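Local structure of benzoylformate decarboxylase (Mycobacterium smegmatis, 4Q9D) at residues S365-D370 against A511-A516; E195-A200 against S323-L328. The protein belongs to the thiamine pyrophosphate enzyme family, whose chain combines two cofactor-binding-type domains with a Rossmann-like central one, and holds a magnesium ion. One frame throughout, in Å; residues are numbered along the deposited sequence.

Interaction 1: residues S365-D370 against A511-A516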
# COMPACT_ATOMS: atom_id res chain seq x y z
N SER B 365 -29.21 1.17 -37.76
CA SER B 365 -28.54 0.37 -38.79
C SER B 365 -28.91 0.82 -40.20
O SER B 365 -28.09 0.74 -41.12
CB SER B 365 -28.85 -1.12 -38.63
OG SER B 365 -30.21 -1.35 -38.92
N ASN B 366 -30.12 1.33 -40.38
CA ASN B 366 -30.48 1.86 -41.71
C ASN B 366 -29.70 3.10 -42.11
O ASN B 366 -29.47 3.32 -43.30
CB ASN B 366 -31.97 2.18 -41.78
CG ASN B 366 -32.84 0.95 -41.67
OD1 ASN B 366 -32.41 -0.16 -41.99
ND2 ASN B 366 -34.06 1.13 -41.18
N VAL B 367 -29.31 3.92 -41.13
CA VAL B 367 -28.63 5.19 -41.46
C VAL B 367 -27.14 5.25 -41.10
O VAL B 367 -26.42 6.13 -41.56
CB VAL B 367 -29.36 6.42 -40.87
CG1 VAL B 367 -30.84 6.38 -41.22
CG2 VAL B 367 -29.21 6.45 -39.39
N LYS B 368 -26.67 4.34 -40.25
CA LYS B 368 -25.26 4.39 -39.86
C LYS B 368 -24.29 4.27 -41.04
O LYS B 368 -24.35 3.31 -41.82
CB LYS B 368 -24.96 3.29 -38.82
CG LYS B 368 -23.51 3.22 -38.46
CD LYS B 368 -23.29 2.22 -37.34
CE LYS B 368 -23.34 0.81 -37.88
NZ LYS B 368 -22.11 0.56 -38.67
N PRO B 369 -23.39 5.25 -41.20
CA PRO B 369 -22.38 5.08 -42.25
C PRO B 369 -21.58 3.80 -41.99
O PRO B 369 -21.35 3.41 -40.83
CB PRO B 369 -21.48 6.32 -42.09
CG PRO B 369 -22.32 7.31 -41.44
CD PRO B 369 -23.26 6.54 -40.52
N ASP B 370 -21.17 3.16 -43.07
CA ASP B 370 -20.47 1.90 -43.00
C ASP B 370 -19.14 2.00 -42.20
O ASP B 370 -18.76 1.06 -41.51
CB ASP B 370 -20.28 1.36 -44.42
CG ASP B 370 -19.62 -0.02 -44.44
OD1 ASP B 370 -18.47 -0.11 -44.93
OD2 ASP B 370 -20.25 -1.00 -43.95
N ALA B 511 -34.88 10.90 -39.47
CA ALA B 511 -34.62 12.20 -40.08
C ALA B 511 -33.60 12.98 -39.26
O ALA B 511 -32.71 13.64 -39.82
CB ALA B 511 -35.93 13.00 -40.23
N GLU B 512 -33.73 12.95 -37.94
CA GLU B 512 -32.79 13.68 -37.08
C GLU B 512 -31.38 13.07 -37.16
O GLU B 512 -30.37 13.78 -37.09
CB GLU B 512 -33.30 13.70 -35.64
CG GLU B 512 -34.57 14.52 -35.46
CD GLU B 512 -34.34 16.02 -35.67
OE1 GLU B 512 -33.17 16.45 -35.77
OE2 GLU B 512 -35.34 16.77 -35.70
N LEU B 513 -31.34 11.74 -37.34
CA LEU B 513 -30.08 11.03 -37.52
C LEU B 513 -29.36 11.49 -38.77
O LEU B 513 -28.15 11.78 -38.74
CB LEU B 513 -30.31 9.50 -37.53
CG LEU B 513 -30.29 8.80 -36.16
CD1 LEU B 513 -30.71 7.30 -36.25
CD2 LEU B 513 -28.89 8.96 -35.51
N LYS B 514 -30.11 11.59 -39.88
CA LYS B 514 -29.54 12.08 -41.13
C LYS B 514 -29.06 13.51 -41.00
O LYS B 514 -28.01 13.86 -41.50
CB LYS B 514 -30.54 11.99 -42.27
CG LYS B 514 -30.90 10.55 -42.68
CD LYS B 514 -32.00 10.54 -43.78
CE LYS B 514 -32.35 9.09 -44.19
NZ LYS B 514 -33.63 8.99 -44.96
N THR B 515 -29.85 14.35 -40.35
CA THR B 515 -29.41 15.72 -40.11
C THR B 515 -28.15 15.75 -39.24
O THR B 515 -27.22 16.53 -39.50
CB THR B 515 -30.54 16.51 -39.45
OG1 THR B 515 -31.64 16.57 -40.35
CG2 THR B 515 -30.10 17.94 -39.11
N ALA B 516 -28.09 14.90 -38.21
CA ALA B 516 -26.94 14.91 -37.29
C ALA B 516 -25.66 14.51 -38.02
O ALA B 516 -24.57 15.05 -37.75
CB ALA B 516 -27.18 13.99 -36.09

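Interaction 2: residues E195-A200 against S323-L328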
# COMPACT_ATOMS: atom_id res chain seq x y z
N GLU B 195 0.67 -27.94 -32.54
CA GLU B 195 0.52 -29.37 -32.63
C GLU B 195 -0.77 -29.81 -31.95
O GLU B 195 -1.46 -30.70 -32.44
CB GLU B 195 1.71 -30.11 -32.01
CG GLU B 195 2.94 -30.23 -32.90
CD GLU B 195 2.64 -30.92 -34.25
OE1 GLU B 195 1.74 -31.81 -34.30
OE2 GLU B 195 3.29 -30.55 -35.26
N ARG B 196 -1.10 -29.20 -30.81
CA ARG B 196 -2.29 -29.59 -30.07
C ARG B 196 -3.54 -29.20 -30.89
O ARG B 196 -4.56 -29.90 -30.90
CB ARG B 196 -2.32 -28.91 -28.70
CG ARG B 196 -3.65 -29.08 -27.94
CD ARG B 196 -3.80 -30.53 -27.47
NE ARG B 196 -5.09 -30.84 -26.88
CZ ARG B 196 -6.17 -31.15 -27.58
NH1 ARG B 196 -6.10 -31.18 -28.91
NH2 ARG B 196 -7.32 -31.44 -26.95
N ILE B 197 -3.44 -28.07 -31.58
CA ILE B 197 -4.52 -27.57 -32.42
C ILE B 197 -4.71 -28.52 -33.62
O ILE B 197 -5.83 -28.83 -33.98
CB ILE B 197 -4.23 -26.12 -32.86
CG1 ILE B 197 -4.35 -25.14 -31.67
CG2 ILE B 197 -5.14 -25.68 -34.04
CD1 ILE B 197 -3.83 -23.74 -32.03
N ASN B 198 -3.62 -28.99 -34.22
CA ASN B 198 -3.71 -29.87 -35.37
C ASN B 198 -4.42 -31.16 -35.00
O ASN B 198 -5.11 -31.75 -35.82
CB ASN B 198 -2.32 -30.26 -35.86
CG ASN B 198 -1.63 -29.16 -36.59
OD1 ASN B 198 -2.25 -28.23 -37.13
ND2 ASN B 198 -0.31 -29.26 -36.64
N ALA B 199 -4.27 -31.56 -33.74
CA ALA B 199 -4.83 -32.81 -33.25
C ALA B 199 -6.31 -32.71 -32.90
O ALA B 199 -6.95 -33.73 -32.72
CB ALA B 199 -4.06 -33.30 -32.05
N ALA B 200 -6.84 -31.50 -32.74
CA ALA B 200 -8.24 -31.37 -32.35
C ALA B 200 -9.17 -31.88 -33.46
O ALA B 200 -8.91 -31.67 -34.64
CB ALA B 200 -8.58 -29.91 -32.02
N SER B 323 -0.36 -14.67 -36.71
CA SER B 323 0.40 -14.81 -37.95
C SER B 323 1.24 -16.07 -37.94
O SER B 323 1.29 -16.81 -38.91
CB SER B 323 1.35 -13.63 -38.15
OG SER B 323 0.59 -12.44 -38.23
N ARG B 324 1.92 -16.31 -36.82
CA ARG B 324 2.78 -17.46 -36.72
C ARG B 324 2.00 -18.79 -36.67
O ARG B 324 2.38 -19.77 -37.30
CB ARG B 324 3.72 -17.30 -35.51
CG ARG B 324 4.81 -18.32 -35.44
CD ARG B 324 5.80 -18.22 -36.61
NE ARG B 324 6.45 -19.52 -36.83
CZ ARG B 324 6.90 -19.93 -38.01
NH1 ARG B 324 6.78 -19.14 -39.07
NH2 ARG B 324 7.47 -21.13 -38.13
N LEU B 325 0.91 -18.82 -35.93
CA LEU B 325 0.05 -19.99 -35.86
C LEU B 325 -0.49 -20.38 -37.23
O LEU B 325 -0.57 -21.55 -37.55
CB LEU B 325 -1.11 -19.73 -34.90
CG LEU B 325 -0.75 -19.90 -33.42
CD1 LEU B 325 -1.92 -19.44 -32.55
CD2 LEU B 325 -0.39 -21.37 -33.16
N THR B 326 -0.88 -19.39 -38.02
CA THR B 326 -1.30 -19.64 -39.39
C THR B 326 -0.25 -20.47 -40.14
O THR B 326 -0.56 -21.51 -40.71
CB THR B 326 -1.53 -18.32 -40.13
OG1 THR B 326 -2.58 -17.61 -39.48
CG2 THR B 326 -1.93 -18.60 -41.57
N GLU B 327 1.00 -20.01 -40.10
CA GLU B 327 2.09 -20.76 -40.70
C GLU B 327 2.28 -22.13 -40.09
O GLU B 327 2.59 -23.06 -40.82
CB GLU B 327 3.39 -19.97 -40.67
CG GLU B 327 3.30 -18.74 -41.53
CD GLU B 327 4.42 -17.76 -41.28
OE1 GLU B 327 5.23 -17.99 -40.36
OE2 GLU B 327 4.50 -16.74 -42.02
N LEU B 328 2.07 -22.29 -38.78
CA LEU B 328 2.37 -23.57 -38.13
C LEU B 328 1.30 -24.64 -38.27
O LEU B 328 1.63 -25.81 -38.33
CB LEU B 328 2.71 -23.39 -36.64
CG LEU B 328 3.91 -22.54 -36.24
CD1 LEU B 328 3.80 -22.16 -34.77
CD2 LEU B 328 5.19 -23.31 -36.46

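Interaction 1: residues S365-D370 against A511-A516
Val367 and Leu513 join two helices that flank the parallel sheet of the C-terminal thiamine pyrophosphate-binding domain, an alpha/beta fold. Helix 357-367 leads into strand 373-377, while helix 506-518 is the crossover between strands 499-502 and 523-528. Their backbones come nearest at Val367 and Lys514, whose CA atoms are 7.0 Å apart, and no hydrogen bond spans the gap.

Apolar contact carries the pair. The CG2 methyl of Val367 lies 3.6 Å from CD1 of Leu513 and 3.7 Å from Leu513 CB, so it rests alongside the root of the leucine as well as one of its branches. The two side chains cross at about a right angle. Leucine suits its buried place, since it also packs on Val363 and Leu364 of the first helix and on Leu525 of the sheet; valine suits the last residue of its helix here because its two methyls serve different partners, one Leu513 and the other Lys514.

At the solvent-facing border a long aliphatic chain meets the valine's other branch. Lys514 is fully extended beyond CB (chi2 176°), and its charged end forms a salt bridge with Glu510 on its own helix. Its methylene CE lies 4.3 Å from Val367 CG1.

Interaction 2: residues E195-A200 against S323-L328
Ile197 and Leu325 mark the closest backbone approach of segments 195-200 and 323-328, with their CA atoms 9.5 Å apart, a spacing that leaves the meeting to side chains. Their helices, 187-199 and 318-328, belong to the Rossmann-like central domain, the first leading into strand 203-207 and the second following strand 312-315.

The apolar link is light: CD1 of Ile197 lies 4.3 Å from CD2 of Leu325. Ile197 reaches across because its CD1 stands anti to CA (chi2 170°), carrying the delta methyl out beyond the branched CB. Both residues are buried, which suits their hydrocarbon chains. The isoleucine also packs on Leu269 and Val271 of the sheet and on Leu227, and the leucine on Phe223 of helix 217-227 and on Leu190. Leu328, in the last turn of its helix, adds to the joint by resting on Leu190 and Ala194.

At the partly exposed border, asparagine suits its place by offering an acceptor to a backbone N-H just beyond helix 318-328. Asn198 OD1 takes a hydrogen bond from Asp330 N, tying helix 187-199 to the residues after that helix. Asn198 ND2 stays 4.3 Å from the backbone O of Leu328, too far for a hydrogen bond.

In the fold
The two contacts lie in different domains, with centres 43 Å apart and nearest atoms about 24 Å apart, so neither touches the other. Interaction 2 comes first along the chain and is complete before interaction 1 begins; after helix 318-328 closes it, a linker of nearly thirty residues leads to the next helix, 357-367, which opens the other. Each joins two helices packed beside a six-stranded parallel sheet, that of the Rossmann-like central domain for interaction 2 and that of the C-terminal cofactor-binding-type domain for interaction 1. Each thus joins parts more than 120 residues apart within a single domain. The magnesium site of Asp434, Asn461 and Glu463 belongs to the C-terminal domain.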